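Local coordinates for glycoside hydrolase family 31 (Kribbella flavida DSM 17836, PDB 5X3I), which hydrolyses the alpha-1,3-glucosidic linkages of the cyclic tetrasaccharide cyclobis-(1-6)-alpha-nigerosyl to yield isomaltose, at residues A[420-433]-A[473-485]. The protein carries 1 engineered substitution. Residues are numbered along the deposited sequence; the frame is centred on the assembly and turned at random.
Sequences VLEADGTAYRNRGW and GEHAWGHDLVYAD
Tyr428 reaches across to the backbone of His475, joining two loops of the TIM-barrel domain: segment 420-433, which comes after helix 404-415, and segment 473-485, which follows strand 467-470 and holds Glu474, probably an active-site residue. The phenol OH donates to His475 O at 2.7 Å, in the carbonyl plane, a reach that chi1 of 174° gives by turning CG away from the backbone N. Leu481, with two methyls to spread, suits the ring's face: CD1 sits over it, offset toward the rim, in a CH-pi contact 4.1 Å from the ring centroid, while CD2 touches CD1 of Tyr428. A phenylalanine here would probably keep this Leu481 packing but leave the carbonyl of His475 without its phenol donor, and the link between the two loops weaker. Arg431 bends at chi2 and chi3 to lay its guanidinium flat against Trp477 O, which stands over the centre of one face, 3.0 Å from CZ of Arg431. From above the plane the oxygen lies at too poor an angle for a hydrogen bond to any of the three nitrogens; NE donates instead to Ile29 O, and NH1 makes a long salt bridge to Glu422 OE2. Farther along, Leu421 and Val482 form a single antiparallel hydrogen-bonded bridge, its nearly straight bond from Val482 N to Leu421 O measuring 2.7 Å. Beside it both methyls of Val420 meet the Tyr483 ring, whose OH is hydrogen-bonded to Asn493: CG1 lies over one face and CG2 is 3.6 Å from Tyr483 CE2. Small Ala423 lets the turn approach Asp480, and a water accepts from Ala423 N at 2.8 Å while donating to Glu422 OE1 and, weakly, to Asp480 OD1.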
ATOM      1  N   VAL A 420     -19.711   6.483  -2.094  1.00 14.07           N
ATOM      2  CA  VAL A 420     -19.820   5.216  -1.392  1.00 15.91           C
ATOM      3  C   VAL A 420     -20.803   5.400  -0.236  1.00 15.67           C
ATOM      4  O   VAL A 420     -20.772   6.422   0.441  1.00 18.17           O
ATOM      5  CB  VAL A 420     -18.454   4.731  -0.866  1.00 15.50           C
ATOM      6  CG1 VAL A 420     -18.613   3.466  -0.014  1.00 16.34           C
ATOM      7  CG2 VAL A 420     -17.487   4.485  -2.019  1.00 13.37           C
ATOM      8  N   LEU A 421     -21.676   4.422  -0.032  1.00 15.77           N
ATOM      9  CA  LEU A 421     -22.794   4.559   0.902  1.00 17.75           C
ATOM     10  C   LEU A 421     -22.678   3.687   2.156  1.00 16.34           C
ATOM     11  O   LEU A 421     -22.080   2.617   2.122  1.00 18.02           O
ATOM     12  CB  LEU A 421     -24.106   4.215   0.203  1.00 18.08           C
ATOM     13  CG  LEU A 421     -24.574   5.060  -0.979  1.00 20.00           C
ATOM     14  CD1 LEU A 421     -25.934   4.543  -1.475  1.00 19.61           C
ATOM     15  CD2 LEU A 421     -24.648   6.522  -0.593  1.00 17.29           C
ATOM     16  N   GLU A 422     -23.263   4.166   3.253  1.00 20.42           N
ATOM     17  CA  GLU A 422     -23.480   3.335   4.428  1.00 19.47           C
ATOM     18  C   GLU A 422     -24.666   2.413   4.170  1.00 20.15           C
ATOM     19  O   GLU A 422     -25.362   2.550   3.165  1.00 22.16           O
ATOM     20  CB  GLU A 422     -23.762   4.184   5.669  1.00 19.98           C
ATOM     21  CG  GLU A 422     -22.708   5.201   6.026  1.00 18.87           C
ATOM     22  CD  GLU A 422     -21.658   4.655   6.970  1.00 23.70           C
ATOM     23  OE1 GLU A 422     -21.668   3.444   7.263  1.00 30.62           O
ATOM     24  OE2 GLU A 422     -20.815   5.443   7.425  1.00 28.76           O
ATOM     25  N   ALA A 423     -24.930   1.520   5.116  1.00 21.93           N
ATOM     26  CA  ALA A 423     -26.032   0.577   4.989  1.00 20.91           C
ATOM     27  C   ALA A 423     -27.366   1.311   4.993  1.00 21.65           C
ATOM     28  O   ALA A 423     -28.300   0.902   4.322  1.00 24.42           O
ATOM     29  CB  ALA A 423     -25.985  -0.456   6.117  1.00 20.93           C
ATOM     30  N   ASP A 424     -27.427   2.426   5.713  1.00 22.66           N
ATOM     31  CA  ASP A 424     -28.667   3.185   5.842  1.00 23.63           C
ATOM     32  C   ASP A 424     -28.889   4.143   4.673  1.00 24.43           C
ATOM     33  O   ASP A 424     -29.840   4.913   4.675  1.00 25.27           O
ATOM     34  CB  ASP A 424     -28.705   3.955   7.175  1.00 24.38           C
ATOM     35  CG  ASP A 424     -27.686   5.078   7.254  1.00 24.27           C
ATOM     36  OD1 ASP A 424     -26.926   5.298   6.292  1.00 25.88           O
ATOM     37  OD2 ASP A 424     -27.646   5.760   8.300  1.00 27.64           O
ATOM     38  N   GLY A 425     -27.987   4.126   3.696  1.00 21.98           N
ATOM     39  CA  GLY A 425     -28.194   4.915   2.497  1.00 19.08           C
ATOM     40  C   GLY A 425     -27.602   6.313   2.515  1.00 20.24           C
ATOM     41  O   GLY A 425     -27.578   6.978   1.479  1.00 21.91           O
ATOM     42  N   THR A 426     -27.145   6.769   3.678  1.00 24.57           N
ATOM     43  CA  THR A 426     -26.385   8.019   3.763  1.00 19.76           C
ATOM     44  C   THR A 426     -24.968   7.803   3.218  1.00 20.57           C
ATOM     45  O   THR A 426     -24.506   6.672   3.133  1.00 21.79           O
ATOM     46  CB  THR A 426     -26.286   8.551   5.200  1.00 22.07           C
ATOM     47  OG1 THR A 426     -25.511   7.648   5.994  1.00 25.15           O
ATOM     48  CG2 THR A 426     -27.688   8.734   5.830  1.00 25.44           C
ATOM     49  N   ALA A 427     -24.288   8.883   2.846  1.00 19.10           N
ATOM     50  CA  ALA A 427     -22.942   8.768   2.296  1.00 15.70           C
ATOM     51  C   ALA A 427     -21.931   8.428   3.375  1.00 18.58           C
ATOM     52  O   ALA A 427     -21.965   8.984   4.469  1.00 20.98           O
ATOM     53  CB  ALA A 427     -22.540  10.059   1.585  1.00 16.80           C
ATOM     54  N   TYR A 428     -21.033   7.508   3.062  1.00 18.37           N
ATOM     55  CA  TYR A 428     -19.938   7.177   3.967  1.00 16.92           C
ATOM     56  C   TYR A 428     -19.044   8.382   4.211  1.00 18.54           C
ATOM     57  O   TYR A 428     -18.728   9.111   3.284  1.00 18.20           O
ATOM     58  CB  TYR A 428     -19.107   6.028   3.404  1.00 16.99           C
ATOM     59  CG  TYR A 428     -17.874   5.728   4.213  1.00 17.25           C
ATOM     60  CD1 TYR A 428     -17.971   5.100   5.447  1.00 17.10           C
ATOM     61  CD2 TYR A 428     -16.613   6.071   3.747  1.00 17.33           C
ATOM     62  CE1 TYR A 428     -16.856   4.820   6.187  1.00 18.91           C
ATOM     63  CE2 TYR A 428     -15.490   5.798   4.483  1.00 17.14           C
ATOM     64  CZ  TYR A 428     -15.614   5.169   5.704  1.00 17.80           C
ATOM     65  OH  TYR A 428     -14.498   4.892   6.445  1.00 19.96           O
ATOM     66  N   ARG A 429     -18.624   8.591   5.439  1.00 20.19           N
ATOM     67  CA  ARG A 429     -17.691   9.614   5.816  1.00 18.89           C
ATOM     68  C   ARG A 429     -16.382   9.070   6.352  1.00 20.37           C
ATOM     69  O   ARG A 429     -16.346   8.258   7.215  1.00 23.29           O
ATOM     70  CB  ARG A 429     -18.279  10.543   6.843  1.00 21.17           C
ATOM     71  CG  ARG A 429     -19.704  10.948   6.626  1.00 25.72           C
ATOM     72  CD  ARG A 429     -19.897  11.892   5.502  1.00 26.22           C
ATOM     73  NE  ARG A 429     -19.471  13.232   5.834  1.00 34.10           N
ATOM     74  CZ  ARG A 429     -20.276  14.179   6.273  1.00 33.51           C
ATOM     75  NH1 ARG A 429     -21.521  13.892   6.458  1.00 39.62           N
ATOM     76  NH2 ARG A 429     -19.845  15.384   6.540  1.00 29.11           N
ATOM     77  N   ASN A 430     -15.311   9.556   5.793  1.00 20.08           N
ATOM     78  CA  ASN A 430     -13.980   9.171   6.172  1.00 22.79           C
ATOM     79  C   ASN A 430     -13.822   9.166   7.686  1.00 26.29           C
ATOM     80  O   ASN A 430     -13.981  10.142   8.333  1.00 27.04           O
ATOM     81  CB  ASN A 430     -12.925  10.051   5.511  1.00 21.49           C
ATOM     82  CG  ASN A 430     -11.523   9.488   5.627  1.00 25.17           C
ATOM     83  OD1 ASN A 430     -11.313   8.332   5.667  1.00 26.26           O
ATOM     84  ND2 ASN A 430     -10.592  10.343   5.621  1.00 26.71           N
ATOM     85  N   ARG A 431     -13.609   7.978   8.195  1.00 29.65           N
ATOM     86  CA  ARG A 431     -13.720   7.656   9.602  1.00 38.97           C
ATOM     87  C   ARG A 431     -12.318   7.725  10.001  1.00 40.79           C
ATOM     88  O   ARG A 431     -11.965   7.180  10.980  1.00 42.94           O
ATOM     89  CB  ARG A 431     -14.210   6.220   9.829  1.00 30.73           C
ATOM     90  CG  ARG A 431     -15.696   6.059   9.976  1.00 33.51           C
ATOM     91  CD  ARG A 431     -16.205   4.877   9.212  1.00 33.80           C
ATOM     92  NE  ARG A 431     -16.455   3.677   9.982  1.00 39.73           N
ATOM     93  CZ  ARG A 431     -17.608   3.005   9.931  1.00 36.13           C
ATOM     94  NH1 ARG A 431     -18.607   3.436   9.175  1.00 42.12           N
ATOM     95  NH2 ARG A 431     -17.789   1.896  10.631  1.00 36.34           N
ATOM     96  N   GLY A 432     -11.545   8.422   9.182  1.00 46.84           N
ATOM     97  CA  GLY A 432     -10.125   8.440   9.246  1.00 56.83           C
ATOM     98  C   GLY A 432      -9.824   9.564  10.126  1.00 56.97           C
ATOM     99  O   GLY A 432     -10.731  10.245  10.562  1.00 61.23           O
ATOM    100  N   TRP A 433      -8.527   9.721  10.393  1.00 63.54           N
ATOM    101  CA  TRP A 433      -7.991  10.812  11.191  1.00 59.57           C
ATOM    102  C   TRP A 433      -7.592  12.105  10.478  1.00 56.82           C
ATOM    103  O   TRP A 433      -7.768  13.171  11.073  1.00 65.91           O
ATOM    104  CB  TRP A 433      -6.885  10.345  12.105  1.00 75.19           C
ATOM    105  CG  TRP A 433      -7.494  10.000  13.297  1.00 78.93           C
ATOM    106  CD1 TRP A 433      -7.897  10.837  14.287  1.00 78.04           C
ATOM    107  CD2 TRP A 433      -7.984   8.719  13.623  1.00 85.04           C
ATOM    108  NE1 TRP A 433      -8.531  10.132  15.258  1.00 86.05           N
ATOM    109  CE2 TRP A 433      -8.589   8.818  14.876  1.00 91.98           C
ATOM    110  CE3 TRP A 433      -7.903   7.469  13.007  1.00 79.09           C
ATOM    111  CZ2 TRP A 433      -9.130   7.720  15.513  1.00 93.98           C
ATOM    112  CZ3 TRP A 433      -8.443   6.395  13.639  1.00 72.46           C
ATOM    113  CH2 TRP A 433      -9.052   6.523  14.868  1.00 81.97           C
ATOM    114  N   GLY A 473      -6.571   5.571  -0.577  1.00 13.36           N
ATOM    115  CA  GLY A 473      -7.479   4.531  -1.019  1.00 12.64           C
ATOM    116  C   GLY A 473      -7.799   3.452   0.022  1.00 15.67           C
ATOM    117  O   GLY A 473      -8.545   2.522  -0.268  1.00 15.39           O
ATOM    118  N   GLU A 474      -7.246   3.584   1.227  1.00 14.77           N
ATOM    119  CA  GLU A 474      -7.468   2.617   2.318  1.00 15.46           C
ATOM    120  C   GLU A 474      -8.625   3.014   3.228  1.00 15.56           C
ATOM    121  O   GLU A 474      -8.828   2.406   4.265  1.00 17.39           O
ATOM    122  CB  GLU A 474      -6.210   2.456   3.178  1.00 14.19           C
ATOM    123  CG  GLU A 474      -4.925   2.234   2.399  1.00 13.84           C
ATOM    124  CD  GLU A 474      -4.225   3.541   2.046  1.00 15.33           C
ATOM    125  OE1 GLU A 474      -4.832   4.612   2.230  1.00 15.52           O
ATOM    126  OE2 GLU A 474      -3.060   3.482   1.607  1.00 17.47           O
ATOM    127  N   HIS A 475      -9.340   4.069   2.857  1.00 15.27           N
ATOM    128  CA  HIS A 475     -10.183   4.807   3.793  1.00 15.91           C
ATOM    129  C   HIS A 475     -11.506   4.138   4.153  1.00 17.22           C
ATOM    130  O   HIS A 475     -12.175   4.590   5.070  1.00 15.45           O
ATOM    131  CB  HIS A 475     -10.488   6.200   3.228  1.00 16.42           C
ATOM    132  CG  HIS A 475      -9.341   6.812   2.484  1.00 14.50           C
ATOM    133  ND1 HIS A 475      -8.228   7.324   3.115  1.00 15.53           N
ATOM    134  CD2 HIS A 475      -9.119   6.966   1.156  1.00 13.10           C
ATOM    135  CE1 HIS A 475      -7.380   7.781   2.210  1.00 14.26           C
ATOM    136  NE2 HIS A 475      -7.899   7.576   1.013  1.00 12.74           N
ATOM    137  N   ALA A 476     -11.903   3.098   3.426  1.00 15.37           N
ATOM    138  CA  ALA A 476     -13.237   2.575   3.647  1.00 16.08           C
ATOM    139  C   ALA A 476     -13.222   1.589   4.805  1.00 16.96           C
ATOM    140  O   ALA A 476     -12.662   0.512   4.698  1.00 17.47           O
ATOM    141  CB  ALA A 476     -13.767   1.892   2.391  1.00 13.84           C
ATOM    142  N   TRP A 477     -13.894   1.957   5.885  1.00 17.41           N
ATOM    143  CA  TRP A 477     -14.096   1.042   6.999  1.00 18.17           C
ATOM    144  C   TRP A 477     -15.581   0.853   7.230  1.00 19.88           C
ATOM    145  O   TRP A 477     -16.280   1.790   7.587  1.00 20.28           O
ATOM    146  CB  TRP A 477     -13.446   1.567   8.282  1.00 17.04           C
ATOM    147  CG  TRP A 477     -11.957   1.626   8.282  1.00 17.19           C
ATOM    148  CD1 TRP A 477     -11.101   1.061   7.382  1.00 15.68           C
ATOM    149  CD2 TRP A 477     -11.141   2.301   9.240  1.00 16.82           C
ATOM    150  NE1 TRP A 477      -9.804   1.343   7.721  1.00 15.70           N
ATOM    151  CE2 TRP A 477      -9.802   2.101   8.863  1.00 17.06           C
ATOM    152  CE3 TRP A 477     -11.414   3.052  10.388  1.00 20.86           C
ATOM    153  CZ2 TRP A 477      -8.740   2.631   9.587  1.00 16.30           C
ATOM    154  CZ3 TRP A 477     -10.357   3.573  11.109  1.00 19.98           C
ATOM    155  CH2 TRP A 477      -9.039   3.357  10.709  1.00 17.93           C
ATOM    156  N   GLY A 478     -16.066  -0.336   6.908  1.00 20.45           N
ATOM    157  CA  GLY A 478     -17.202  -0.946   7.560  1.00 18.16           C
ATOM    158  C   GLY A 478     -17.619  -2.164   6.761  1.00 18.75           C
ATOM    159  O   GLY A 478     -17.518  -2.174   5.534  1.00 17.46           O
ATOM    160  N   HIS A 479     -18.264  -3.109   7.423  1.00 18.29           N
ATOM    161  CA  HIS A 479     -18.563  -4.378   6.794  1.00 17.23           C
ATOM    162  C   HIS A 479     -19.793  -4.241   5.927  1.00 16.47           C
ATOM    163  O   HIS A 479     -19.968  -4.975   4.979  1.00 18.55           O
ATOM    164  CB  HIS A 479     -18.775  -5.472   7.849  1.00 18.04           C
ATOM    165  CG  HIS A 479     -20.001  -5.265   8.681  1.00 19.74           C
ATOM    166  ND1 HIS A 479     -20.103  -4.261   9.618  1.00 20.79           N
ATOM    167  CD2 HIS A 479     -21.185  -5.919   8.702  1.00 18.10           C
ATOM    168  CE1 HIS A 479     -21.291  -4.314  10.191  1.00 19.25           C
ATOM    169  NE2 HIS A 479     -21.967  -5.313   9.654  1.00 19.64           N
ATOM    170  N   ASP A 480     -20.682  -3.346   6.334  1.00 16.95           N
ATOM    171  CA  ASP A 480     -21.965  -3.126   5.676  1.00 16.88           C
ATOM    172  C   ASP A 480     -22.017  -1.950   4.696  1.00 21.04           C
ATOM    173  O   ASP A 480     -23.104  -1.530   4.319  1.00 19.07           O
ATOM    174  CB  ASP A 480     -23.077  -2.991   6.711  1.00 19.42           C
ATOM    175  CG  ASP A 480     -22.798  -1.929   7.719  1.00 21.39           C
ATOM    176  OD1 ASP A 480     -21.719  -1.309   7.653  1.00 23.11           O
ATOM    177  OD2 ASP A 480     -23.657  -1.724   8.589  1.00 26.12           O
ATOM    178  N   LEU A 481     -20.878  -1.340   4.384  1.00 16.88           N
ATOM    179  CA  LEU A 481     -20.852  -0.285   3.360  1.00 16.09           C
ATOM    180  C   LEU A 481     -21.433  -0.815   2.047  1.00 17.67           C
ATOM    181  O   LEU A 481     -21.400  -2.007   1.798  1.00 20.09           O
ATOM    182  CB  LEU A 481     -19.430   0.234   3.132  1.00 16.33           C
ATOM    183  CG  LEU A 481     -18.706   0.887   4.309  1.00 16.42           C
ATOM    184  CD1 LEU A 481     -17.393   1.515   3.857  1.00 15.98           C
ATOM    185  CD2 LEU A 481     -19.587   1.936   4.954  1.00 16.64           C
ATOM    186  N   VAL A 482     -22.030   0.058   1.243  1.00 19.26           N
ATOM    187  CA  VAL A 482     -22.627  -0.364  -0.018  1.00 15.01           C
ATOM    188  C   VAL A 482     -22.017   0.339  -1.235  1.00 16.94           C
ATOM    189  O   VAL A 482     -22.002   1.566  -1.311  1.00 18.71           O
ATOM    190  CB  VAL A 482     -24.143  -0.121  -0.019  1.00 16.26           C
ATOM    191  CG1 VAL A 482     -24.760  -0.553  -1.350  1.00 16.22           C
ATOM    192  CG2 VAL A 482     -24.801  -0.854   1.156  1.00 18.75           C
ATOM    193  N   TYR A 483     -21.534  -0.463  -2.182  1.00 17.54           N
ATOM    194  CA  TYR A 483     -20.945   0.022  -3.422  1.00 16.76           C
ATOM    195  C   TYR A 483     -21.902  -0.186  -4.577  1.00 19.41           C
ATOM    196  O   TYR A 483     -22.673  -1.148  -4.587  1.00 19.47           O
ATOM    197  CB  TYR A 483     -19.632  -0.689  -3.735  1.00 15.70           C
ATOM    198  CG  TYR A 483     -18.496  -0.350  -2.812  1.00 15.51           C
ATOM    199  CD1 TYR A 483     -18.243  -1.122  -1.692  1.00 15.59           C
ATOM    200  CD2 TYR A 483     -17.661   0.736  -3.069  1.00 15.29           C
ATOM    201  CE1 TYR A 483     -17.204  -0.829  -0.845  1.00 16.06           C
ATOM    202  CE2 TYR A 483     -16.616   1.041  -2.226  1.00 14.01           C
ATOM    203  CZ  TYR A 483     -16.390   0.249  -1.113  1.00 13.38           C
ATOM    204  OH  TYR A 483     -15.361   0.526  -0.266  1.00 14.90           O
ATOM    205  N   ALA A 484     -21.840   0.715  -5.555  1.00 17.56           N
ATOM    206  CA  ALA A 484     -22.774   0.693  -6.672  1.00 14.80           C
ATOM    207  C   ALA A 484     -22.603  -0.535  -7.559  1.00 17.40           C
ATOM    208  O   ALA A 484     -23.479  -0.850  -8.351  1.00 18.15           O
ATOM    209  CB  ALA A 484     -22.629   1.964  -7.509  1.00 17.94           C
ATOM    210  N   ASP A 485     -21.487  -1.232  -7.423  1.00 16.50           N
ATOM    211  CA  ASP A 485     -21.283  -2.427  -8.215  1.00 16.57           C
ATOM    212  C   ASP A 485     -22.005  -3.619  -7.573  1.00 18.97           C
ATOM    213  O   ASP A 485     -21.929  -4.717  -8.083  1.00 18.81           O
ATOM    214  CB  ASP A 485     -19.792  -2.735  -8.391  1.00 16.78           C
ATOM    215  CG  ASP A 485     -19.120  -3.214  -7.106  1.00 17.96           C
ATOM    216  OD1 ASP A 485     -19.701  -3.080  -6.017  1.00 17.24           O
ATOM    217  OD2 ASP A 485     -17.987  -3.723  -7.191  1.00 20.13           O
TER
HETATM  218  O   HOH W   1     -22.982   1.327   7.110  1.00 26.24           O
HETATM  219  O   HOH W   2     -10.723   5.463   7.377  1.00 27.01           O
HETATM  220  O   HOH W   3      -8.687   7.147   6.150  1.00 29.92           O
HETATM  221  O   HOH W   4     -20.452  -0.014   9.526  1.00 27.86           O